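Local coordinates for protein GlcNAc-alpha-1,4-Gal-releasing endo-beta-galactosidase (Clostridium perfringens, PDB 1UPS) that probably hydrolyses O-glycosidic bonds as a family 16 glycoside hydrolase, an endo-beta-galactosidase that releases GlcNAc-alpha-1,4-Gal, and binds a calcium ion, at residues 178-183 / 202-207; 106-111 / 158-163; 91-96 / 254-259; 292-297 / 412-417. All coordinates share one frame; numbering follows the deposited sequence.

Contact 1 (178-183 / 202-207); sequences KKDTWR and EDKVPS
Glu202 reaches Lys178 and Arg183 because its CG stands between its own backbone N and carbonyl carbon (chi1 53°) and the chain then runs out extended, while Arg183, with CG anti to its N (chi1 -173°), lies alongside it pointing the same way. The carboxylate is shared. Lys178 crosses the glutamate at about a right angle, and its NZ binds OE2 of Glu202 at 2.7 Å from the syn side. Arg183 NH1 reaches Glu202 OE1 at 3.0 Å, the oxygen lying in the guanidinium plane but the nitrogen standing well above the carboxylate plane. A water donates to Glu202 OE1 and to Thr181 OG1, and that hydroxyl donates in turn to Lys178 O, 2.8 Å away, within the type I turn 178-181. Two backbone bonds tie the segments, Trp182 N to Asp203 O at 3.1 Å and, just past the strand ends, Val205 N to Asp180 O at 2.9 Å. There CG1 of Val205 packs on CB of Trp182 at 3.9 Å. With two cations on it, the Glu202 carboxylate is probably held in its charged form. Glu173 gives Arg183 NE a second acidic partner. The pair belongs to the antiparallel hairpin of strands 181-187 and 199-204, the latter outermost in its sheet, and the Trp182 indole leads away to pack against Tyr217, Phe228 and Phe235, its NE1 bonded to Ile171 O.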
loop_
_atom_site.group_PDB
_atom_site.type_symbol
_atom_site.label_atom_id
_atom_site.label_comp_id
_atom_site.label_asym_id
_atom_site.label_seq_id
_atom_site.Cartn_x
_atom_site.Cartn_y
_atom_site.Cartn_z
ATOM N N LYS A 178 15.932 -8.910 -3.501
ATOM C CA LYS A 178 14.799 -9.109 -4.406
ATOM C C LYS A 178 14.659 -7.864 -5.296
ATOM O O LYS A 178 13.740 -7.055 -5.141
ATOM C CB LYS A 178 13.528 -9.421 -3.608
ATOM C CG LYS A 178 13.655 -10.707 -2.759
ATOM C CD LYS A 178 12.417 -10.921 -1.852
ATOM C CE LYS A 178 12.599 -12.116 -0.914
ATOM N NZ LYS A 178 11.445 -12.306 0.061
ATOM N N LYS A 179 15.616 -7.713 -6.210
ATOM C CA LYS A 179 15.895 -6.406 -6.832
ATOM C C LYS A 179 14.823 -5.916 -7.801
ATOM O O LYS A 179 14.807 -4.731 -8.147
ATOM C CB LYS A 179 17.254 -6.429 -7.551
ATOM N N ASP A 180 13.913 -6.791 -8.191
ATOM C CA ASP A 180 12.843 -6.373 -9.116
ATOM C C ASP A 180 11.483 -6.175 -8.437
ATOM O O ASP A 180 10.476 -5.992 -9.134
ATOM C CB ASP A 180 12.712 -7.337 -10.299
ATOM C CG ASP A 180 12.477 -8.791 -9.885
ATOM O OD1 ASP A 180 12.424 -9.125 -8.670
ATOM O OD2 ASP A 180 12.341 -9.688 -10.747
ATOM N N THR A 181 11.455 -6.177 -7.098
ATOM C CA THR A 181 10.170 -6.117 -6.370
ATOM C C THR A 181 9.904 -4.782 -5.693
ATOM O O THR A 181 10.798 -3.940 -5.558
ATOM C CB THR A 181 10.085 -7.212 -5.271
ATOM O OG1 THR A 181 11.101 -6.952 -4.281
ATOM C CG2 THR A 181 10.389 -8.624 -5.832
ATOM N N TRP A 182 8.645 -4.610 -5.285
ATOM C CA TRP A 182 8.248 -3.572 -4.343
ATOM C C TRP A 182 7.383 -4.302 -3.306
ATOM O O TRP A 182 6.264 -4.740 -3.595
ATOM C CB TRP A 182 7.465 -2.437 -5.047
ATOM C CG TRP A 182 6.921 -1.390 -4.089
ATOM C CD1 TRP A 182 7.242 -1.230 -2.749
ATOM C CD2 TRP A 182 5.964 -0.360 -4.390
ATOM N NE1 TRP A 182 6.541 -0.169 -2.217
ATOM C CE2 TRP A 182 5.754 0.383 -3.196
ATOM C CE3 TRP A 182 5.278 0.030 -5.557
ATOM C CZ2 TRP A 182 4.878 1.475 -3.130
ATOM C CZ3 TRP A 182 4.393 1.108 -5.481
ATOM C CH2 TRP A 182 4.215 1.825 -4.277
ATOM N N ARG A 183 7.940 -4.454 -2.109
ATOM C CA ARG A 183 7.261 -5.098 -0.994
ATOM C C ARG A 183 6.396 -4.082 -0.254
ATOM O O ARG A 183 6.877 -3.018 0.135
ATOM C CB ARG A 183 8.311 -5.668 -0.032
ATOM C CG ARG A 183 7.725 -6.506 1.095
ATOM C CD ARG A 183 8.832 -7.243 1.883
ATOM N NE ARG A 183 8.365 -7.942 3.081
ATOM C CZ ARG A 183 8.347 -9.266 3.242
ATOM N NH1 ARG A 183 8.720 -10.096 2.265
ATOM N NH2 ARG A 183 7.911 -9.773 4.394
ATOM N N GLU A 202 5.123 -8.860 -2.545
ATOM C CA GLU A 202 6.314 -8.249 -3.121
ATOM C C GLU A 202 6.314 -8.565 -4.606
ATOM O O GLU A 202 7.171 -9.282 -5.149
ATOM C CB GLU A 202 7.608 -8.647 -2.388
ATOM C CG GLU A 202 7.818 -10.132 -2.223
ATOM C CD GLU A 202 8.887 -10.508 -1.180
ATOM O OE1 GLU A 202 9.572 -9.635 -0.542
ATOM O OE2 GLU A 202 9.021 -11.729 -0.979
ATOM N N ASP A 203 5.318 -7.995 -5.257
ATOM C CA ASP A 203 5.160 -8.167 -6.691
ATOM C C ASP A 203 6.318 -7.493 -7.423
ATOM O O ASP A 203 6.939 -6.567 -6.914
ATOM C CB ASP A 203 3.844 -7.538 -7.145
ATOM C CG ASP A 203 2.627 -8.211 -6.543
ATOM O OD1 ASP A 203 1.566 -7.557 -6.503
ATOM O OD2 ASP A 203 2.622 -9.371 -6.097
ATOM N N LYS A 204 6.606 -7.982 -8.625
ATOM C CA LYS A 204 7.578 -7.347 -9.505
ATOM C C LYS A 204 7.061 -6.000 -10.015
ATOM O O LYS A 204 5.869 -5.883 -10.405
ATOM C CB LYS A 204 7.864 -8.255 -10.699
ATOM C CG LYS A 204 8.587 -9.552 -10.296
ATOM C CD LYS A 204 8.959 -10.427 -11.483
ATOM C CE LYS A 204 9.649 -11.698 -10.983
ATOM N NZ LYS A 204 8.650 -12.767 -10.645
ATOM N N VAL A 205 7.946 -5.003 -10.031
ATOM C CA VAL A 205 7.614 -3.702 -10.605
ATOM C C VAL A 205 7.415 -3.848 -12.132
ATOM O O VAL A 205 8.034 -4.723 -12.779
ATOM C CB VAL A 205 8.656 -2.590 -10.257
ATOM C CG1 VAL A 205 8.747 -2.369 -8.735
ATOM C CG2 VAL A 205 10.045 -2.916 -10.841
ATOM N N PRO A 206 6.519 -3.046 -12.701
ATOM C CA PRO A 206 6.196 -3.181 -14.136
ATOM C C PRO A 206 7.272 -2.660 -15.084
ATOM O O PRO A 206 7.248 -3.021 -16.275
ATOM C CB PRO A 206 4.899 -2.377 -14.284
ATOM C CG PRO A 206 4.968 -1.344 -13.217
ATOM C CD PRO A 206 5.701 -2.021 -12.028
ATOM N N SER A 207 8.185 -1.829 -14.578
ATOM C CA SER A 207 9.250 -1.232 -15.391
ATOM C C SER A 207 10.370 -0.735 -14.505
ATOM O O SER A 207 10.165 -0.482 -13.312
ATOM C CB SER A 207 8.714 -0.060 -16.223
ATOM O OG SER A 207 8.098 0.894 -15.383
HETATM O O HOH W 1 11.165 -7.479 -1.432
HETATM O O HOH W 2 3.732 -5.890 -3.962
#

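Contact 2 (106-111 / 158-163); sequences IHNFSG and NDWFNS
Two loops of the glycoside hydrolase family 16 domain meet here, each shaped by a type I turn, 108-111 in one and 160-163 in the other, and the Asn108 side chain is laid over the indole of Trp160. Asn108 CB sits 3.3 Å from the centroid of the five-membered ring of Trp160, only 12° off its normal, a CH-pi contact. The amide beyond it stands steeply to the indole, the planes 74° apart. Phe161 follows in the chain and turns one face to Trp160 CD1, which rests over the centre of the phenyl ring, while Phe161 CE2 lies in plane at the indole edge. At the phenyl edge, Phe161 CZ meets Gly111 O at 3.6 Å, and the same CZ is 3.8 Å from Asn108 ND2. Within 158-163, Asp159 OD1 accepts from Asn162 N at 3.0 Å in an Asx motif, while Asp159 OD2 takes Asn162 ND2 at 2.9 Å. The polar end of Asn108 turns to its own loop, ND2 donating to Thr112 O. Direct contact between the segments is therefore CH-pi and van der Waals, and a polar link comes from Gln154, which accepts from His107 N and donates to Asp159 O.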
loop_
_atom_site.group_PDB
_atom_site.type_symbol
_atom_site.label_atom_id
_atom_site.label_comp_id
_atom_site.label_asym_id
_atom_site.label_seq_id
_atom_site.Cartn_x
_atom_site.Cartn_y
_atom_site.Cartn_z
ATOM N N ILE A 106 5.255 3.850 21.477
ATOM C CA ILE A 106 4.902 3.651 20.062
ATOM C C ILE A 106 5.478 2.357 19.456
ATOM O O ILE A 106 6.688 2.109 19.537
ATOM C CB ILE A 106 5.300 4.865 19.191
ATOM C CG1 ILE A 106 4.553 6.129 19.661
ATOM C CG2 ILE A 106 4.963 4.557 17.715
ATOM C CD1 ILE A 106 2.986 6.000 19.660
ATOM N N HIS A 107 4.603 1.566 18.834
ATOM C CA HIS A 107 5.017 0.400 18.027
ATOM C C HIS A 107 5.792 -0.634 18.861
ATOM O O HIS A 107 7.016 -0.850 18.677
ATOM C CB HIS A 107 5.812 0.810 16.771
ATOM C CG HIS A 107 6.068 -0.339 15.840
ATOM N ND1 HIS A 107 5.055 -0.978 15.160
ATOM C CD2 HIS A 107 7.212 -0.987 15.515
ATOM C CE1 HIS A 107 5.562 -1.981 14.462
ATOM N NE2 HIS A 107 6.873 -1.994 14.644
ATOM N N ASN A 108 5.045 -1.259 19.763
ATOM C CA ASN A 108 5.582 -2.275 20.673
ATOM C C ASN A 108 5.673 -3.650 20.015
ATOM O O ASN A 108 4.937 -4.583 20.366
ATOM C CB ASN A 108 4.757 -2.326 21.965
ATOM C CG ASN A 108 5.516 -2.973 23.103
ATOM O OD1 ASN A 108 6.659 -3.414 22.913
ATOM N ND2 ASN A 108 4.917 -2.994 24.298
ATOM N N PHE A 109 6.583 -3.770 19.052
ATOM C CA PHE A 109 6.707 -4.989 18.252
ATOM C C PHE A 109 7.095 -6.184 19.133
ATOM O O PHE A 109 6.755 -7.325 18.815
ATOM C CB PHE A 109 7.749 -4.817 17.131
ATOM C CG PHE A 109 9.112 -4.442 17.624
ATOM C CD1 PHE A 109 10.063 -5.425 17.942
ATOM C CD2 PHE A 109 9.464 -3.111 17.771
ATOM C CE1 PHE A 109 11.326 -5.067 18.419
ATOM C CE2 PHE A 109 10.717 -2.743 18.250
ATOM C CZ PHE A 109 11.657 -3.729 18.575
ATOM N N SER A 110 7.764 -5.910 20.245
ATOM C CA SER A 110 8.223 -6.987 21.141
ATOM C C SER A 110 7.246 -7.296 22.285
ATOM O O SER A 110 7.428 -8.281 23.013
ATOM C CB SER A 110 9.603 -6.658 21.696
ATOM O OG SER A 110 9.526 -5.657 22.705
ATOM N N GLY A 111 6.208 -6.470 22.435
ATOM C CA GLY A 111 5.263 -6.607 23.546
ATOM C C GLY A 111 5.900 -6.474 24.926
ATOM O O GLY A 111 5.438 -7.094 25.891
ATOM N N ASN A 158 -2.305 6.919 24.836
ATOM C CA ASN A 158 -0.886 7.238 24.988
ATOM C C ASN A 158 -0.103 6.126 25.678
ATOM O O ASN A 158 0.916 6.371 26.307
ATOM C CB ASN A 158 -0.688 8.591 25.685
ATOM C CG ASN A 158 -1.468 9.694 25.005
ATOM O OD1 ASN A 158 -1.290 9.931 23.792
ATOM N ND2 ASN A 158 -2.368 10.373 25.773
ATOM N N ASP A 159 -0.607 4.908 25.568
ATOM C CA ASP A 159 0.183 3.738 25.930
ATOM C C ASP A 159 0.077 2.719 24.801
ATOM O O ASP A 159 -0.473 3.055 23.744
ATOM C CB ASP A 159 -0.209 3.217 27.315
ATOM C CG ASP A 159 -1.552 2.503 27.353
ATOM O OD1 ASP A 159 -2.159 2.156 26.306
ATOM O OD2 ASP A 159 -2.080 2.232 28.459
ATOM N N TRP A 160 0.603 1.503 24.998
ATOM C CA TRP A 160 0.456 0.439 23.988
ATOM C C TRP A 160 -0.679 -0.523 24.324
ATOM O O TRP A 160 -1.573 -0.762 23.511
ATOM C CB TRP A 160 1.772 -0.361 23.829
ATOM C CG TRP A 160 1.622 -1.580 22.939
ATOM C CD1 TRP A 160 1.454 -2.887 23.339
ATOM C CD2 TRP A 160 1.610 -1.599 21.506
ATOM N NE1 TRP A 160 1.330 -3.714 22.246
ATOM C CE2 TRP A 160 1.439 -2.949 21.103
ATOM C CE3 TRP A 160 1.726 -0.605 20.514
ATOM C CZ2 TRP A 160 1.395 -3.334 19.758
ATOM C CZ3 TRP A 160 1.688 -0.988 19.164
ATOM C CH2 TRP A 160 1.515 -2.341 18.801
ATOM N N PHE A 161 -0.657 -1.082 25.534
ATOM C CA PHE A 161 -1.544 -2.202 25.828
ATOM C C PHE A 161 -3.041 -1.870 25.814
ATOM O O PHE A 161 -3.881 -2.744 25.511
ATOM C CB PHE A 161 -1.099 -2.896 27.121
ATOM C CG PHE A 161 0.205 -3.618 26.967
ATOM C CD1 PHE A 161 1.371 -3.094 27.509
ATOM C CD2 PHE A 161 0.273 -4.789 26.220
ATOM C CE1 PHE A 161 2.596 -3.762 27.352
ATOM C CE2 PHE A 161 1.492 -5.466 26.058
ATOM C CZ PHE A 161 2.647 -4.935 26.611
ATOM N N ASN A 162 -3.374 -0.608 26.078
ATOM C CA ASN A 162 -4.772 -0.188 26.026
ATOM C C ASN A 162 -5.154 0.579 24.757
ATOM O O ASN A 162 -6.329 0.861 24.535
ATOM C CB ASN A 162 -5.144 0.597 27.271
ATOM C CG ASN A 162 -4.939 -0.214 28.532
ATOM O OD1 ASN A 162 -5.659 -1.179 28.773
ATOM N ND2 ASN A 162 -3.926 0.147 29.317
ATOM N N SER A 163 -4.168 0.856 23.911
ATOM C CA SER A 163 -4.421 1.563 22.658
ATOM C C SER A 163 -5.015 0.636 21.596
ATOM O O SER A 163 -4.616 -0.541 21.478
ATOM C CB SER A 163 -3.129 2.172 22.111
ATOM O OG SER A 163 -3.388 2.922 20.927
#

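Contact 3 (91-96 / 254-259); sequences GTVRSS and TDAGSG
Arg94 and Thr254 form an antiparallel hydrogen-bonded pair, their CA atoms 5.5 Å apart, with Arg94 N giving to Thr254 O at 3.1 Å and Thr254 N returning a bond of the same length to Arg94 O. Just past this pair the second segment leaves the sheet: Asp255 takes positive phi (63°), and its CB points back toward the first segment. That brings the carboxylate to the arginine. Arg94 is bent at chi3 (-85°), which turns the guanidinium side-on, and both NE (2.9 Å) and NH1 (2.8 Å) close on the single oxygen Asp255 OD1. The two flat groups are nearly coplanar, 12° apart, and OD1 is met nearly along its C-O axis by both nitrogens, so one atom takes a forked grip. Neither bond is very straight, as expected when two donors converge on one acceptor. A water bridges the same OD1 to Thr92 O. The other oxygen, OD2, is taken by His261 ND1, and Arg94 NH2 donates to the carbonyls of Glu80 and Gln82, so the buried guanidinium is bonded along more than one edge and its rotation should be well fixed. Away from the charges, Val93 CG1 meets Ala256 CB at 3.9 Å, while CG2 of the valine lies over the backbone of Asp255 and Ala256. Ala256 then opens the type I turn 256-259. The pair lies where the outermost strand 94-99 begins and its neighbour 246-254 ends, in the beta sandwich (jelly roll) of family 16 glycoside hydrolases.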
loop_
_atom_site.group_PDB
_atom_site.type_symbol
_atom_site.label_atom_id
_atom_site.label_comp_id
_atom_site.label_asym_id
_atom_site.label_seq_id
_atom_site.Cartn_x
_atom_site.Cartn_y
_atom_site.Cartn_z
ATOM N N GLY A 91 17.729 -7.902 19.674
ATOM C CA GLY A 91 18.896 -8.736 19.402
ATOM C C GLY A 91 19.931 -7.960 18.603
ATOM O O GLY A 91 20.131 -6.762 18.836
ATOM N N THR A 92 20.556 -8.608 17.627
ATOM C CA THR A 92 21.656 -7.948 16.938
ATOM C C THR A 92 21.236 -7.282 15.621
ATOM O O THR A 92 22.067 -7.066 14.741
ATOM C CB THR A 92 22.862 -8.902 16.743
ATOM O OG1 THR A 92 22.438 -10.136 16.122
ATOM C CG2 THR A 92 23.427 -9.339 18.103
ATOM N N VAL A 93 19.960 -6.931 15.506
ATOM C CA VAL A 93 19.489 -6.173 14.328
ATOM C C VAL A 93 20.171 -4.799 14.289
ATOM O O VAL A 93 20.274 -4.117 15.311
ATOM C CB VAL A 93 17.960 -5.940 14.388
ATOM C CG1 VAL A 93 17.491 -4.965 13.283
ATOM C CG2 VAL A 93 17.178 -7.279 14.290
ATOM N N ARG A 94 20.628 -4.393 13.115
ATOM C CA ARG A 94 21.177 -3.056 12.957
ATOM C C ARG A 94 20.239 -2.248 12.093
ATOM O O ARG A 94 19.654 -2.792 11.157
ATOM C CB ARG A 94 22.561 -3.151 12.357
ATOM C CG ARG A 94 23.488 -3.878 13.377
ATOM C CD ARG A 94 24.886 -3.948 12.956
ATOM N NE ARG A 94 25.177 -5.075 12.074
ATOM C CZ ARG A 94 26.383 -5.255 11.563
ATOM N NH1 ARG A 94 26.649 -6.285 10.779
ATOM N NH2 ARG A 94 27.343 -4.375 11.855
ATOM N N SER A 95 20.084 -0.968 12.409
ATOM C CA SER A 95 19.212 -0.102 11.603
ATOM C C SER A 95 19.646 1.344 11.755
ATOM O O SER A 95 20.056 1.749 12.845
ATOM C CB SER A 95 17.726 -0.261 12.012
ATOM O OG SER A 95 16.856 0.603 11.246
ATOM N N SER A 96 19.558 2.106 10.663
ATOM C CA SER A 96 19.706 3.553 10.717
ATOM C C SER A 96 18.358 4.158 10.340
ATOM O O SER A 96 17.885 3.991 9.199
ATOM C CB SER A 96 20.779 4.039 9.742
ATOM O OG SER A 96 22.081 3.810 10.265
ATOM N N THR A 254 19.932 -4.281 8.451
ATOM C CA THR A 254 20.507 -5.584 8.098
ATOM C C THR A 254 20.591 -6.472 9.346
ATOM O O THR A 254 20.384 -5.977 10.457
ATOM C CB THR A 254 21.859 -5.439 7.348
ATOM O OG1 THR A 254 22.231 -6.716 6.774
ATOM C CG2 THR A 254 23.007 -5.077 8.329
ATOM N N ASP A 255 20.844 -7.769 9.147
ATOM C CA ASP A 255 20.886 -8.747 10.252
ATOM C C ASP A 255 19.535 -8.888 10.967
ATOM O O ASP A 255 19.471 -9.228 12.159
ATOM C CB ASP A 255 21.989 -8.360 11.222
ATOM C CG ASP A 255 23.343 -8.368 10.553
ATOM O OD1 ASP A 255 24.212 -7.552 10.940
ATOM O OD2 ASP A 255 23.604 -9.156 9.610
ATOM N N ALA A 256 18.471 -8.648 10.202
ATOM C CA ALA A 256 17.098 -8.722 10.676
ATOM C C ALA A 256 16.384 -9.884 9.988
ATOM O O ALA A 256 17.037 -10.806 9.462
ATOM C CB ALA A 256 16.379 -7.375 10.415
ATOM N N GLY A 257 15.054 -9.858 9.978
ATOM C CA GLY A 257 14.314 -10.955 9.369
ATOM C C GLY A 257 14.490 -11.039 7.858
ATOM O O GLY A 257 14.168 -12.069 7.248
ATOM N N SER A 258 14.980 -9.954 7.254
ATOM C CA SER A 258 15.286 -9.925 5.822
ATOM C C SER A 258 16.664 -10.488 5.500
ATOM O O SER A 258 17.121 -10.365 4.370
ATOM C CB SER A 258 15.177 -8.501 5.262
ATOM O OG SER A 258 15.907 -7.581 6.072
ATOM N N GLY A 259 17.343 -11.076 6.491
ATOM C CA GLY A 259 18.566 -11.820 6.205
ATOM C C GLY A 259 19.863 -11.231 6.739
ATOM O O GLY A 259 19.956 -10.024 6.972
HETATM O O HOH W 3 24.405 -7.505 13.908
#

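Contact 4 (292-297 / 412-417); sequences YLIRNR and SQWQLI
Trp414 carries Asn296 on one face: ND2 of the asparagine is 3.3 Å above the indole plane, toward the rim, nearest CH2, while Asn296 CB rests 3.6 Å from CZ3 of Trp414. The Asn296 amide is steep to the ring, at 79°, and is held in that pose by Thr411 O, which accepts from ND2, and Thr299 N, which gives to OD1. Trp414 NE1 is bonded to Ile391 O. The Tyr292 ring has Leu416 CD2 over one face, also toward the rim, and its CD1 touches Leu416 CB at 3.9 Å. Arg297, extended from CG to NE, lies alongside Gln413 and puts the glutamine OE1 exactly in its guanidinium plane: the bond from Arg297 NH1 to Gln413 OE1 is 2.8 Å long and uses a lone pair in the carbonyl plane. Asp376 is a second partner for that nitrogen. Ile294 lies on the sheet face of Trp414 and Leu416, CG2 against Trp414 CE3 at 3.8 Å and CG1 beside Leu416. Leu293 and Ile417 pair on the other face. Five backbone bonds join the segments, four of them in the ladder, among these Ile417 N to Leu293 O, 2.8 Å and almost straight; the fifth is Arg297 N to Gln413 O, 2.9 Å. Strand 291-296 thus pairs with the chain's last, 414-419, an arrangement consistent with the ricin-type beta-trefoil assigned to the protein.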
loop_
_atom_site.group_PDB
_atom_site.type_symbol
_atom_site.label_atom_id
_atom_site.label_comp_id
_atom_site.label_asym_id
_atom_site.label_seq_id
_atom_site.Cartn_x
_atom_site.Cartn_y
_atom_site.Cartn_z
ATOM N N TYR A 292 -20.827 2.441 -10.994
ATOM C CA TYR A 292 -19.786 2.233 -12.012
ATOM C C TYR A 292 -20.320 1.557 -13.259
ATOM O O TYR A 292 -21.166 0.648 -13.182
ATOM C CB TYR A 292 -18.671 1.337 -11.468
ATOM C CG TYR A 292 -18.004 1.867 -10.241
ATOM C CD1 TYR A 292 -16.854 2.666 -10.337
ATOM C CD2 TYR A 292 -18.499 1.550 -8.971
ATOM C CE1 TYR A 292 -16.224 3.171 -9.173
ATOM C CE2 TYR A 292 -17.882 2.046 -7.813
ATOM C CZ TYR A 292 -16.752 2.850 -7.925
ATOM O OH TYR A 292 -16.154 3.331 -6.779
ATOM N N LEU A 293 -19.790 1.973 -14.414
ATOM C CA LEU A 293 -19.874 1.142 -15.619
ATOM C C LEU A 293 -18.621 0.271 -15.577
ATOM O O LEU A 293 -17.634 0.650 -14.935
ATOM C CB LEU A 293 -19.856 2.006 -16.886
ATOM C CG LEU A 293 -21.003 3.003 -17.060
ATOM C CD1 LEU A 293 -20.749 3.892 -18.274
ATOM C CD2 LEU A 293 -22.328 2.245 -17.197
ATOM N N ILE A 294 -18.657 -0.892 -16.228
ATOM C CA ILE A 294 -17.497 -1.792 -16.263
ATOM C C ILE A 294 -17.218 -2.176 -17.711
ATOM O O ILE A 294 -18.036 -2.837 -18.350
ATOM C CB ILE A 294 -17.748 -3.068 -15.406
ATOM C CG1 ILE A 294 -18.088 -2.693 -13.954
ATOM C CG2 ILE A 294 -16.498 -3.956 -15.414
ATOM C CD1 ILE A 294 -18.473 -3.904 -13.061
ATOM N N ARG A 295 -16.066 -1.754 -18.211
ATOM C CA ARG A 295 -15.737 -1.906 -19.624
ATOM C C ARG A 295 -14.553 -2.854 -19.827
ATOM O O ARG A 295 -13.546 -2.759 -19.111
ATOM C CB ARG A 295 -15.397 -0.533 -20.202
ATOM C CG ARG A 295 -15.231 -0.510 -21.733
ATOM C CD ARG A 295 -14.798 0.861 -22.284
ATOM N NE ARG A 295 -15.299 1.010 -23.653
ATOM C CZ ARG A 295 -15.005 2.006 -24.492
ATOM N NH1 ARG A 295 -14.193 3.001 -24.131
ATOM N NH2 ARG A 295 -15.525 1.997 -25.712
ATOM N N ASN A 296 -14.676 -3.740 -20.816
ATOM C CA ASN A 296 -13.596 -4.655 -21.189
ATOM C C ASN A 296 -12.490 -3.962 -21.984
ATOM O O ASN A 296 -12.767 -3.182 -22.907
ATOM C CB ASN A 296 -14.156 -5.819 -22.020
ATOM C CG ASN A 296 -13.137 -6.936 -22.206
ATOM O OD1 ASN A 296 -12.430 -7.003 -23.231
ATOM N ND2 ASN A 296 -13.019 -7.791 -21.196
ATOM N N ARG A 297 -11.235 -4.232 -21.638
ATOM C CA ARG A 297 -10.135 -3.579 -22.355
ATOM C C ARG A 297 -10.029 -3.998 -23.830
ATOM O O ARG A 297 -9.818 -3.159 -24.730
ATOM C CB ARG A 297 -8.790 -3.784 -21.647
ATOM C CG ARG A 297 -7.634 -3.035 -22.351
ATOM C CD ARG A 297 -6.279 -3.231 -21.664
ATOM N NE ARG A 297 -5.259 -2.354 -22.236
ATOM C CZ ARG A 297 -3.997 -2.280 -21.822
ATOM N NH1 ARG A 297 -3.571 -3.030 -20.808
ATOM N NH2 ARG A 297 -3.152 -1.421 -22.429
ATOM N N SER A 412 -9.209 -10.112 -19.971
ATOM C CA SER A 412 -9.375 -10.235 -18.518
ATOM C C SER A 412 -9.152 -8.916 -17.756
ATOM O O SER A 412 -9.116 -8.903 -16.507
ATOM C CB SER A 412 -8.449 -11.332 -17.936
ATOM O OG SER A 412 -7.092 -10.889 -17.841
ATOM N N GLN A 413 -8.997 -7.825 -18.497
ATOM C CA GLN A 413 -8.683 -6.526 -17.915
ATOM C C GLN A 413 -9.888 -5.604 -18.085
ATOM O O GLN A 413 -10.492 -5.562 -19.176
ATOM C CB GLN A 413 -7.442 -5.927 -18.593
ATOM C CG GLN A 413 -6.174 -6.708 -18.289
ATOM C CD GLN A 413 -4.912 -6.053 -18.838
ATOM O OE1 GLN A 413 -4.928 -4.891 -19.267
ATOM N NE2 GLN A 413 -3.801 -6.796 -18.815
ATOM N N TRP A 414 -10.230 -4.901 -17.001
ATOM C CA TRP A 414 -11.483 -4.138 -16.899
ATOM C C TRP A 414 -11.254 -2.719 -16.416
ATOM O O TRP A 414 -10.331 -2.452 -15.642
ATOM C CB TRP A 414 -12.431 -4.836 -15.918
ATOM C CG TRP A 414 -12.708 -6.224 -16.331
ATOM C CD1 TRP A 414 -12.029 -7.351 -15.935
ATOM C CD2 TRP A 414 -13.684 -6.651 -17.271
ATOM N NE1 TRP A 414 -12.561 -8.461 -16.546
ATOM C CE2 TRP A 414 -13.578 -8.060 -17.378
ATOM C CE3 TRP A 414 -14.675 -5.995 -18.015
ATOM C CZ2 TRP A 414 -14.410 -8.816 -18.208
ATOM C CZ3 TRP A 414 -15.500 -6.741 -18.836
ATOM C CH2 TRP A 414 -15.364 -8.137 -18.933
ATOM N N GLN A 415 -12.117 -1.805 -16.863
ATOM C CA GLN A 415 -12.084 -0.426 -16.406
ATOM C C GLN A 415 -13.347 -0.173 -15.595
ATOM O O GLN A 415 -14.436 -0.329 -16.123
ATOM C CB GLN A 415 -12.088 0.498 -17.640
ATOM C CG GLN A 415 -11.238 1.699 -17.539
ATOM C CD GLN A 415 -11.297 2.582 -18.794
ATOM O OE1 GLN A 415 -11.589 2.112 -19.905
ATOM N NE2 GLN A 415 -11.002 3.853 -18.612
ATOM N N LEU A 416 -13.212 0.205 -14.324
ATOM C CA LEU A 416 -14.390 0.648 -13.560
ATOM C C LEU A 416 -14.527 2.146 -13.719
ATOM O O LEU A 416 -13.639 2.907 -13.297
ATOM C CB LEU A 416 -14.284 0.281 -12.084
ATOM C CG LEU A 416 -14.994 -1.052 -11.810
ATOM C CD1 LEU A 416 -14.212 -2.181 -12.435
ATOM C CD2 LEU A 416 -15.207 -1.265 -10.344
ATOM N N ILE A 417 -15.639 2.564 -14.319
ATOM C CA ILE A 417 -15.848 3.964 -14.674
ATOM C C ILE A 417 -16.958 4.559 -13.820
ATOM O O ILE A 417 -18.124 4.192 -13.993
ATOM C CB ILE A 417 -16.209 4.066 -16.178
ATOM C CG1 ILE A 417 -15.083 3.467 -17.028
ATOM C CG2 ILE A 417 -16.457 5.519 -16.591
ATOM C CD1 ILE A 417 -15.489 3.213 -18.457
#

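How the contacts relate
Contacts 1, 2 and 3 lie in the family 16 region; contact 4 pairs strands 291-296 and 414-419 on the opposite side of the chain's centre from contacts 2 and 3, its centre about 44 Å from that of contact 3. Contacts 1 and 3 reach the same six-stranded sheet at its two outermost strands, and both add ion pairs to backbone pairing: in contact 1 one carboxylate takes two cations, in contact 3 one arginine spends two nitrogens on one oxygen. Contact 2 joins loops without strand pairing, directly through CH-pi and aromatic packing, with Asn108 and Trp160 buried and Phe161 at the surface. Contact 4, partly buried like 1 and 3, has the longest ladder and mixes apolar packing with a bond from a charged guanidinium to a neutral amide.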